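PDB 7C6D: chitosanase, which hydrolyses internal beta-(1->4) linkages between D-glucosamine residues of partly acetylated chitosan, as an endo-acting glycosidase of family 46. Local coordinates for residues Gly28-Leu33 and Gly92-Trp97; Arg37-Gly42 and Asp85-Leu90; Asp191-Ala196 and Glu206-Val211. The protein carries 1 engineered substitution. All coordinates share one frame; numbering follows the deposited sequence. Where two conformers were deposited one is given.

Overall arrangement
Interactions 1 and 2 belong to one region: strands 30-32 and 39-41 are neighbours in the three-stranded antiparallel sheet, and their segments touch, with Y29 O 2.7 Å from G42 N and V30 packed on Y39. Interaction 1, at the surface, has no hydrogen bond across its segments and rests on apolar side chains, whereas the partly buried interaction 2 combines a carboxylate-to-backbone hydrogen bond with packing on a tyrosine ring. Interaction 3 is the buried one, a mainly apolar contact between a helix end and the turn leading into the next helix; its centre lies about 24 and 22 Å from the centres of interactions 1 and 2. The chain B glucosamine is touched by both interaction 1 and interaction 3.

Interaction 1 (Gly28-Leu33 and Gly92-Trp97). With GCS (2-amino-2-deoxy-beta-D-glucopyranose), chain B.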
loop_
_atom_site.group_PDB
_atom_site.type_symbol
_atom_site.label_atom_id
_atom_site.label_comp_id
_atom_site.label_asym_id
_atom_site.label_seq_id
_atom_site.Cartn_x
_atom_site.Cartn_y
_atom_site.Cartn_z
ATOM N N GLY A 28 5.668 8.071 10.991
ATOM C CA GLY A 28 6.352 7.507 12.135
ATOM C C GLY A 28 5.827 6.182 12.628
ATOM O O GLY A 28 6.364 5.638 13.602
ATOM N N TYR A 29 4.805 5.634 11.972
ATOM C CA TYR A 29 4.197 4.377 12.395
ATOM C C TYR A 29 5.207 3.233 12.361
ATOM O O TYR A 29 5.950 3.076 11.393
ATOM C CB TYR A 29 3.080 4.052 11.417
ATOM C CG TYR A 29 2.430 2.710 11.609
ATOM C CD1 TYR A 29 1.753 2.407 12.788
ATOM C CD2 TYR A 29 2.436 1.759 10.589
ATOM C CE1 TYR A 29 1.138 1.176 12.965
ATOM C CE2 TYR A 29 1.814 0.536 10.750
ATOM C CZ TYR A 29 1.162 0.247 11.932
ATOM O OH TYR A 29 0.536 -0.971 12.064
ATOM N N VAL A 30 5.227 2.429 13.420
ATOM C CA VAL A 30 5.965 1.167 13.439
ATOM C C VAL A 30 5.192 0.192 14.309
ATOM O O VAL A 30 4.859 0.509 15.455
ATOM C CB VAL A 30 7.403 1.273 13.994
ATOM C CG1 VAL A 30 8.078 -0.098 13.946
ATOM C CG2 VAL A 30 8.236 2.297 13.269
ATOM N N GLU A 31 4.938 -1.006 13.781
ATOM C CA GLU A 31 4.226 -2.029 14.533
ATOM C C GLU A 31 4.606 -3.405 14.014
ATOM O O GLU A 31 4.713 -3.599 12.806
ATOM C CB GLU A 31 2.704 -1.844 14.380
ATOM C CG GLU A 31 1.877 -2.695 15.330
ATOM C CD GLU A 31 0.383 -2.383 15.302
ATOM O OE1 GLU A 31 -0.076 -1.631 14.423
ATOM O OE2 GLU A 31 -0.344 -2.912 16.168
ATOM N N ARG A 32 4.776 -4.364 14.932
ATOM C CA ARG A 32 4.828 -5.780 14.577
ATOM C C ARG A 32 3.396 -6.288 14.483
ATOM O O ARG A 32 2.649 -6.215 15.465
ATOM C CB ARG A 32 5.500 -6.578 15.694
ATOM C CG ARG A 32 6.955 -6.882 15.566
ATOM C CD ARG A 32 7.383 -7.932 16.638
ATOM N NE ARG A 32 6.888 -9.288 16.353
ATOM C CZ ARG A 32 7.461 -10.131 15.497
ATOM N NH1 ARG A 32 8.589 -9.790 14.882
ATOM N NH2 ARG A 32 6.900 -11.305 15.236
ATOM N N LEU A 33 3.020 -6.832 13.329
ATOM C CA LEU A 33 1.680 -7.378 13.175
ATOM C C LEU A 33 1.618 -8.890 13.352
ATOM O O LEU A 33 0.517 -9.453 13.349
ATOM C CB LEU A 33 1.103 -7.003 11.806
ATOM C CG LEU A 33 1.057 -5.506 11.505
ATOM C CD1 LEU A 33 0.448 -5.275 10.128
ATOM C CD2 LEU A 33 0.256 -4.760 12.563
ATOM N N GLY A 92 15.691 -0.654 19.641
ATOM C CA GLY A 92 15.735 0.772 19.414
ATOM C C GLY A 92 15.288 1.229 18.043
ATOM O O GLY A 92 15.091 2.432 17.850
ATOM N N PHE A 93 15.099 0.310 17.090
ATOM C CA PHE A 93 14.733 0.694 15.727
ATOM C C PHE A 93 13.348 1.329 15.675
ATOM O O PHE A 93 13.158 2.372 15.037
ATOM C CB PHE A 93 14.799 -0.539 14.827
ATOM C CG PHE A 93 14.276 -0.317 13.432
ATOM C CD1 PHE A 93 15.085 0.244 12.452
ATOM C CD2 PHE A 93 12.992 -0.707 13.089
ATOM C CE1 PHE A 93 14.616 0.420 11.165
ATOM C CE2 PHE A 93 12.519 -0.519 11.815
ATOM C CZ PHE A 93 13.332 0.036 10.847
ATOM N N ALA A 94 12.361 0.709 16.327
ATOM C CA ALA A 94 11.005 1.246 16.259
ATOM C C ALA A 94 10.942 2.645 16.851
ATOM O O ALA A 94 10.316 3.545 16.278
ATOM C CB ALA A 94 10.029 0.310 16.974
ATOM N N SER A 95 11.592 2.852 17.996
ATOM C CA SER A 95 11.592 4.175 18.611
ATOM C C SER A 95 12.343 5.184 17.753
ATOM O O SER A 95 11.921 6.339 17.636
ATOM C CB SER A 95 12.206 4.103 20.009
ATOM O OG SER A 95 12.099 5.351 20.662
ATOM N N ALA A 96 13.453 4.767 17.142
ATOM C CA ALA A 96 14.212 5.678 16.291
ATOM C C ALA A 96 13.407 6.072 15.060
ATOM O O ALA A 96 13.368 7.249 14.681
ATOM C CB ALA A 96 15.543 5.033 15.895
ATOM N N TRP A 97 12.763 5.097 14.422
ATOM C CA TRP A 97 11.925 5.406 13.272
ATOM C C TRP A 97 10.821 6.380 13.663
ATOM O O TRP A 97 10.617 7.405 13.003
ATOM C CB TRP A 97 11.350 4.104 12.704
ATOM C CG TRP A 97 10.510 4.286 11.462
ATOM C CD1 TRP A 97 9.322 4.968 11.354
ATOM C CD2 TRP A 97 10.791 3.766 10.155
ATOM N NE1 TRP A 97 8.867 4.920 10.055
ATOM C CE2 TRP A 97 9.751 4.191 9.299
ATOM C CE3 TRP A 97 11.838 3.008 9.619
ATOM C CZ2 TRP A 97 9.724 3.868 7.947
ATOM C CZ3 TRP A 97 11.801 2.681 8.280
ATOM C CH2 TRP A 97 10.753 3.115 7.457
HETATM C C1 GCS B . -3.786 -2.177 9.304
HETATM C C2 GCS B . -2.327 -2.278 9.727
HETATM C C3 GCS B . -1.465 -2.090 8.487
HETATM C C4 GCS B . -1.779 -3.190 7.467
HETATM C C5 GCS B . -3.279 -3.125 7.167
HETATM C C6 GCS B . -3.745 -4.211 6.199
HETATM N N2 GCS B . -1.993 -1.279 10.733
HETATM O O3 GCS B . -0.089 -2.095 8.862
HETATM O O4 GCS B . -1.077 -3.068 6.287
HETATM O O5 GCS B . -4.038 -3.224 8.373
HETATM O O6 GCS B . -3.579 -5.520 6.756
#
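V30 meets the helix beginning at F93 with both methyl groups, and these carry the tight part of the contact. CG1 rests against the methyl of A94, with V30 CG1 and A94 CB 3.6 Å apart. The other branch leans obliquely on the pyrrole end of the W97 indole, V30 CG2 lying 3.5 Å from W97 CD1. With CG1 anti to the backbone N (chi1 -179°), the two methyls divide between A94 and W97. The loop just before the strand borders the same ring: G28 O comes within 3.8 Å of W97 CD1, and G28 CA lies at the indole edge. The indole N-H is used by Y27 O.

Away from the helix the contact with segment 92-97 fades, and Y29 and L33 line the glycan pocket instead. Y29 OH donates to E31 OE1 over 2.5 Å, on the anti side of the carboxylate. N2 of the chain B glucosamine donates to Y29 OH at 2.9 Å, so two bonds hold this hydroxyl, and L33 CD1 touches the same sugar. The Y29 side chain lies about 6 Å from that of A19, the engineered alanine at the predicted proton-donor position.

Strand 30-32 is an outermost strand of its sheet, bonded through E31 to T40 of strand 39-41, while helix 93-99 packs W97 against C41 of that strand and edge-to-face with F106.

Interaction 2 (Arg37-Gly42 and Asp85-Leu90); sequences RGYTCG and DDTSNL. With GCS (2-amino-2-deoxy-beta-D-glucopyranose), chain C; GCS (2-amino-2-deoxy-beta-D-glucopyranose), chain D.
D85 reaches the backbone of G38 with one carboxylate oxygen, whereas the ring of Y39 packs on T87 and L90. D85 OD1 accepts from G38 N at 2.8 Å, on its anti side and with an N-H...O angle of 148°. OD2 forms a salt bridge with R32.

Along Y39, CB leads to a ring whose CG lies 3.9 Å from T87 CG2. This methyl sits over one face, offset toward the rim and closest to CD2, in a CH-pi contact 3.8 Å from the centroid of the Y39 ring, while T87 CB meets CE2. At the ring's edge L90 CD1 approaches CD2. The tip, OH, shares a water with T87 O.

On the cleft side R37 turns the edge of its guanidinium to the chain C glucosamine, R37 NE donating to O6 of that sugar at 2.9 Å and NH2 to the same oxygen. O3 of the chain D sugar lies over the centre of one guanidinium face, and NH1 forms a salt bridge with D35, probably the nucleophile, and a hydrogen bond with T200 OG1. Loop 85-90 thus packs behind the strand, while R37 and T40 of segment 37-42 line the glycan cleft of this family 46 chitosanase.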
loop_
_atom_site.group_PDB
_atom_site.type_symbol
_atom_site.label_atom_id
_atom_site.label_comp_id
_atom_site.label_asym_id
_atom_site.label_seq_id
_atom_site.Cartn_x
_atom_site.Cartn_y
_atom_site.Cartn_z
ATOM N N ARG A 37 6.010 -10.317 8.599
ATOM C CA ARG A 37 6.729 -9.229 7.945
ATOM C C ARG A 37 7.656 -8.463 8.879
ATOM O O ARG A 37 8.257 -7.469 8.455
ATOM C CB ARG A 37 5.768 -8.285 7.229
ATOM C CG ARG A 37 4.986 -8.986 6.145
ATOM C CD ARG A 37 4.255 -7.980 5.244
ATOM N NE ARG A 37 3.488 -8.650 4.196
ATOM C CZ ARG A 37 2.272 -9.164 4.355
ATOM N NH1 ARG A 37 1.651 -9.072 5.527
ATOM N NH2 ARG A 37 1.673 -9.771 3.331
ATOM N N GLY A 38 7.808 -8.914 10.125
ATOM C CA GLY A 38 8.659 -8.185 11.063
ATOM C C GLY A 38 7.969 -6.903 11.489
ATOM O O GLY A 38 6.812 -6.917 11.925
ATOM N N TYR A 39 8.682 -5.781 11.395
ATOM C CA TYR A 39 8.099 -4.471 11.677
ATOM C C TYR A 39 7.501 -3.909 10.397
ATOM O O TYR A 39 8.148 -3.926 9.339
ATOM C CB TYR A 39 9.164 -3.482 12.144
ATOM C CG TYR A 39 9.553 -3.562 13.593
ATOM C CD1 TYR A 39 8.594 -3.564 14.606
ATOM C CD2 TYR A 39 10.897 -3.601 13.959
ATOM C CE1 TYR A 39 8.976 -3.612 15.941
ATOM C CE2 TYR A 39 11.278 -3.646 15.283
ATOM C CZ TYR A 39 10.325 -3.646 16.271
ATOM O OH TYR A 39 10.727 -3.695 17.585
ATOM N N THR A 40 6.282 -3.386 10.507
ATOM C CA THR A 40 5.612 -2.656 9.434
ATOM C C THR A 40 5.661 -1.169 9.768
ATOM O O THR A 40 5.321 -0.773 10.890
ATOM C CB THR A 40 4.168 -3.162 9.324
ATOM O OG1 THR A 40 4.193 -4.545 8.972
ATOM C CG2 THR A 40 3.388 -2.417 8.261
ATOM N N CYS A 41 6.102 -0.347 8.809
ATOM C CA CYS A 41 6.618 0.978 9.135
ATOM C C CYS A 41 6.175 2.054 8.152
ATOM O O CYS A 41 6.181 1.847 6.935
ATOM C CB CYS A 41 8.152 0.980 9.113
ATOM S SG CYS A 41 8.928 -0.359 10.008
ATOM N N GLY A 42 5.875 3.239 8.695
ATOM C CA GLY A 42 5.795 4.422 7.854
ATOM C C GLY A 42 4.602 4.447 6.910
ATOM O O GLY A 42 3.624 3.705 7.062
ATOM N N ASP A 85 11.065 -12.542 9.714
ATOM C CA ASP A 85 10.183 -11.848 10.650
ATOM C C ASP A 85 10.901 -11.412 11.931
ATOM O O ASP A 85 10.282 -10.772 12.787
ATOM C CB ASP A 85 9.031 -12.814 10.971
ATOM C CG ASP A 85 7.978 -12.234 11.894
ATOM O OD1 ASP A 85 7.318 -11.239 11.529
ATOM O OD2 ASP A 85 7.778 -12.814 12.985
ATOM N N ASP A 86 12.185 -11.725 12.076
ATOM C CA ASP A 86 12.915 -11.474 13.312
ATOM C C ASP A 86 13.017 -9.977 13.575
ATOM O O ASP A 86 13.489 -9.217 12.729
ATOM C CB ASP A 86 14.319 -12.051 13.125
ATOM C CG ASP A 86 15.145 -12.115 14.406
ATOM O OD1 ASP A 86 14.655 -11.777 15.502
ATOM O OD2 ASP A 86 16.317 -12.549 14.282
ATOM N N THR A 87 12.596 -9.549 14.763
ATOM C CA THR A 87 12.851 -8.185 15.208
ATOM C C THR A 87 13.698 -8.158 16.471
ATOM O O THR A 87 13.872 -7.096 17.077
ATOM C CB THR A 87 11.548 -7.393 15.384
ATOM O OG1 THR A 87 10.677 -8.105 16.261
ATOM C CG2 THR A 87 10.853 -7.199 14.040
ATOM N N SER A 88 14.248 -9.303 16.876
ATOM C CA SER A 88 14.991 -9.369 18.127
ATOM C C SER A 88 16.344 -8.680 18.050
ATOM O O SER A 88 16.931 -8.376 19.097
ATOM C CB SER A 88 15.170 -10.820 18.567
ATOM O OG SER A 88 16.078 -11.523 17.740
ATOM N N ASN A 89 16.865 -8.425 16.850
ATOM C CA ASN A 89 18.110 -7.683 16.709
ATOM C C ASN A 89 17.889 -6.298 16.118
ATOM O O ASN A 89 18.756 -5.763 15.421
ATOM C CB ASN A 89 19.163 -8.452 15.918
ATOM C CG ASN A 89 20.554 -7.917 16.165
ATOM O OD1 ASN A 89 20.872 -7.483 17.279
ATOM N ND2 ASN A 89 21.381 -7.906 15.125
ATOM N N LEU A 90 16.732 -5.708 16.404
ATOM C CA LEU A 90 16.412 -4.348 16.006
ATOM C C LEU A 90 16.076 -3.490 17.225
ATOM O O LEU A 90 15.222 -2.610 17.154
ATOM C CB LEU A 90 15.275 -4.330 14.981
ATOM C CG LEU A 90 15.615 -4.883 13.590
ATOM C CD1 LEU A 90 14.365 -4.861 12.737
ATOM C CD2 LEU A 90 16.714 -4.073 12.935
HETATM C C1 GCS C . 3.553 -4.836 2.122
HETATM C C2 GCS C . 5.041 -4.565 1.959
HETATM C C3 GCS C . 5.488 -4.977 0.557
HETATM C C4 GCS C . 5.118 -6.438 0.277
HETATM C C5 GCS C . 3.626 -6.623 0.579
HETATM C C6 GCS C . 3.127 -8.054 0.415
HETATM N N2 GCS C . 5.332 -3.160 2.190
HETATM O O3 GCS C . 6.902 -4.772 0.447
HETATM O O4 GCS C . 5.325 -6.907 -1.002
HETATM O O5 GCS C . 3.337 -6.235 1.922
HETATM O O6 GCS C . 3.796 -8.919 1.344
HETATM C C1 GCS D . 0.095 -3.902 6.130
HETATM C C2 GCS D . -0.175 -5.002 5.108
HETATM C C3 GCS D . 1.113 -5.418 4.398
HETATM C C4 GCS D . 1.790 -4.264 3.658
HETATM C C5 GCS D . 1.617 -2.935 4.410
HETATM C C6 GCS D . 0.636 -2.000 3.690
HETATM N N2 GCS D . -0.758 -6.156 5.777
HETATM O O3 GCS D . 0.784 -6.466 3.481
HETATM O O4 GCS D . 3.141 -4.445 3.430
HETATM O O5 GCS D . 1.233 -3.101 5.789
HETATM O O6 GCS D . 0.463 -0.783 4.431
HETATM O O HOH W 1 5.504 -9.362 12.696
HETATM O O HOH W 2 13.091 -4.818 18.563
#

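Interaction 3 (Asp191-Ala196 and Glu206-Val211); sequences DLMNPA and ESVARV. With GCS (2-amino-2-deoxy-beta-D-glucopyranose), chain E; GCS (2-amino-2-deoxy-beta-D-glucopyranose), chain B.
S207 OG lies against both methyls of L192, with S207 OG 3.7 Å from L192 CD2, and is gripped by two polar partners from neighbouring parts of the chain, W204 O and Q146 NE2. The hydroxyl, placed between the backbone N and the carbonyl carbon (chi1 76°), is thus held where the leucine tip covers it, and its polarity is satisfied within an otherwise apolar contact.

L192 carries much of the packing. L192 CB lies 3.7 Å from V208 CG1, and further out L192 CD1 touches V211 CG2 at 4.0 Å, these two side chains running antiparallel alongside each other. The same V208 methyl also takes the sulfur of M193: M193 SD lies 3.6 Å from V208 CG1, and the two side chains are roughly perpendicular. The bend at chi2 (-61°), beyond a CG set anti to the carbonyl carbon, brings SD to the valine methyl. One valine methyl therefore bears on two successive residues of the helix end.

The cleft side meets the sugars by one clear hydrogen bond and by van der Waals contacts. E206 O accepts from N2 of the chain E glucosamine at 2.8 Å, while S207 CB packs on C6 of the chain B sugar. R210 NH1 lies 3.5 Å from that same C6 of the chain B sugar, and R210 NH2 forms a salt bridge with D142.

The contact joins the C-terminal end of helix 177-193 to the start of helix 209-219, with helix 201-205 in the connection between them. W204 of that short helix and Q146 and H147 of helix 134-147 also touch L192, while V208 and V211 lean on Y189 and L185 of helix 177-193.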
loop_
_atom_site.group_PDB
_atom_site.type_symbol
_atom_site.label_atom_id
_atom_site.label_comp_id
_atom_site.label_asym_id
_atom_site.label_seq_id
_atom_site.Cartn_x
_atom_site.Cartn_y
_atom_site.Cartn_z
ATOM N N ASP A 191 -8.661 -12.570 -2.440
ATOM C CA ASP A 191 -7.257 -12.760 -2.097
ATOM C C ASP A 191 -6.982 -12.396 -0.642
ATOM O O ASP A 191 -6.208 -13.079 0.038
ATOM C CB ASP A 191 -6.370 -11.921 -3.014
ATOM C CG ASP A 191 -4.911 -12.254 -2.843
ATOM O OD1 ASP A 191 -4.547 -13.410 -3.153
ATOM O OD2 ASP A 191 -4.140 -11.392 -2.371
ATOM N N LEU A 192 -7.603 -11.322 -0.150
ATOM C CA LEU A 192 -7.413 -10.929 1.241
ATOM C C LEU A 192 -7.989 -11.961 2.199
ATOM O O LEU A 192 -7.442 -12.165 3.291
ATOM C CB LEU A 192 -8.067 -9.568 1.482
ATOM C CG LEU A 192 -7.412 -8.382 0.773
ATOM C CD1 LEU A 192 -8.244 -7.126 1.007
ATOM C CD2 LEU A 192 -5.968 -8.188 1.242
ATOM N N MET A 193 -9.076 -12.631 1.807
ATOM C CA MET A 193 -9.705 -13.613 2.680
ATOM C C MET A 193 -8.936 -14.925 2.725
ATOM O O MET A 193 -8.928 -15.595 3.764
ATOM C CB MET A 193 -11.143 -13.881 2.226
ATOM C CG MET A 193 -12.108 -12.734 2.506
ATOM S SD MET A 193 -12.250 -12.361 4.262
ATOM C CE MET A 193 -13.002 -13.868 4.878
ATOM N N ASN A 194 -8.306 -15.325 1.622
ATOM C CA ASN A 194 -7.579 -16.595 1.556
ATOM C C ASN A 194 -6.342 -16.440 0.687
ATOM O O ASN A 194 -6.264 -16.988 -0.418
ATOM C CB ASN A 194 -8.485 -17.712 1.041
ATOM C CG ASN A 194 -9.578 -18.050 2.020
ATOM O OD1 ASN A 194 -9.320 -18.649 3.063
ATOM N ND2 ASN A 194 -10.803 -17.654 1.706
ATOM N N PRO A 195 -5.344 -15.700 1.165
ATOM C CA PRO A 195 -4.134 -15.488 0.366
ATOM C C PRO A 195 -3.304 -16.756 0.271
ATOM O O PRO A 195 -3.388 -17.658 1.107
ATOM C CB PRO A 195 -3.382 -14.408 1.148
ATOM C CG PRO A 195 -3.839 -14.609 2.567
ATOM C CD PRO A 195 -5.284 -15.001 2.461
ATOM N N ALA A 196 -2.481 -16.813 -0.777
ATOM C CA ALA A 196 -1.513 -17.899 -0.881
ATOM C C ALA A 196 -0.515 -17.858 0.269
ATOM O O ALA A 196 -0.047 -18.906 0.729
ATOM C CB ALA A 196 -0.778 -17.812 -2.214
ATOM N N GLU A 206 -8.745 -9.243 8.236
ATOM C CA GLU A 206 -9.281 -8.095 8.955
ATOM C C GLU A 206 -9.137 -6.787 8.191
ATOM O O GLU A 206 -9.545 -5.743 8.708
ATOM C CB GLU A 206 -8.617 -7.972 10.327
ATOM C CG GLU A 206 -8.754 -9.219 11.180
ATOM C CD GLU A 206 -10.190 -9.701 11.279
ATOM O OE1 GLU A 206 -10.419 -10.929 11.187
ATOM O OE2 GLU A 206 -11.090 -8.854 11.444
ATOM N N SER A 207 -8.598 -6.821 6.974
ATOM C CA SER A 207 -8.417 -5.629 6.154
ATOM C C SER A 207 -9.438 -5.515 5.031
ATOM O O SER A 207 -9.397 -4.533 4.284
ATOM C CB SER A 207 -7.001 -5.610 5.552
ATOM O OG SER A 207 -6.882 -6.519 4.461
ATOM N N VAL A 208 -10.354 -6.484 4.895
ATOM C CA VAL A 208 -11.258 -6.519 3.744
ATOM C C VAL A 208 -12.180 -5.312 3.687
ATOM O O VAL A 208 -12.707 -4.993 2.616
ATOM C CB VAL A 208 -12.064 -7.841 3.662
ATOM C CG1 VAL A 208 -11.135 -9.023 3.427
ATOM C CG2 VAL A 208 -12.934 -8.042 4.904
ATOM N N ALA A 209 -12.398 -4.630 4.816
ATOM C CA ALA A 209 -13.264 -3.455 4.800
ATOM C C ALA A 209 -12.786 -2.405 3.808
ATOM O O ALA A 209 -13.595 -1.627 3.301
ATOM C CB ALA A 209 -13.375 -2.847 6.193
ATOM N N ARG A 210 -11.484 -2.361 3.508
ATOM C CA ARG A 210 -11.012 -1.367 2.551
ATOM C C ARG A 210 -11.618 -1.592 1.176
ATOM O O ARG A 210 -11.857 -0.628 0.442
ATOM C CB ARG A 210 -9.479 -1.347 2.489
ATOM C CG ARG A 210 -8.811 -2.523 1.789
ATOM C CD ARG A 210 -7.399 -2.744 2.346
ATOM N NE ARG A 210 -6.447 -1.708 1.952
ATOM C CZ ARG A 210 -5.309 -1.480 2.597
ATOM N NH1 ARG A 210 -5.002 -2.188 3.686
ATOM N NH2 ARG A 210 -4.483 -0.546 2.158
ATOM N N VAL A 211 -11.871 -2.851 0.809
ATOM C CA VAL A 211 -12.524 -3.132 -0.466
ATOM C C VAL A 211 -13.908 -2.508 -0.495
ATOM O O VAL A 211 -14.316 -1.922 -1.505
ATOM C CB VAL A 211 -12.562 -4.646 -0.746
ATOM C CG1 VAL A 211 -13.375 -4.943 -2.001
ATOM C CG2 VAL A 211 -11.145 -5.184 -0.878
HETATM C C1 GCS E . -8.365 -1.995 11.874
HETATM C C2 GCS E . -8.307 -2.903 10.658
HETATM C C3 GCS E . -6.858 -3.222 10.318
HETATM C C4 GCS E . -5.948 -1.986 10.244
HETATM C C5 GCS E . -6.244 -0.997 11.374
HETATM C C6 GCS E . -5.661 0.378 11.075
HETATM N N2 GCS E . -9.012 -4.148 10.918
HETATM O O1 GCS E . -9.719 -1.648 12.152
HETATM O O3 GCS E . -6.864 -3.922 9.070
HETATM O O4 GCS E . -4.638 -2.372 10.431
HETATM O O5 GCS E . -7.648 -0.805 11.544
HETATM O O6 GCS E . -5.882 1.242 12.195
HETATM C C1 GCS B . -3.786 -2.177 9.304
HETATM C C2 GCS B . -2.327 -2.278 9.727
HETATM C C3 GCS B . -1.465 -2.090 8.487
HETATM C C4 GCS B . -1.779 -3.190 7.467
HETATM C C5 GCS B . -3.279 -3.125 7.167
HETATM C C6 GCS B . -3.745 -4.211 6.199
HETATM N N2 GCS B . -1.993 -1.279 10.733
HETATM O O3 GCS B . -0.089 -2.095 8.862
HETATM O O4 GCS B . -1.077 -3.068 6.287
HETATM O O5 GCS B . -4.038 -3.224 8.373
HETATM O O6 GCS B . -3.579 -5.520 6.756
#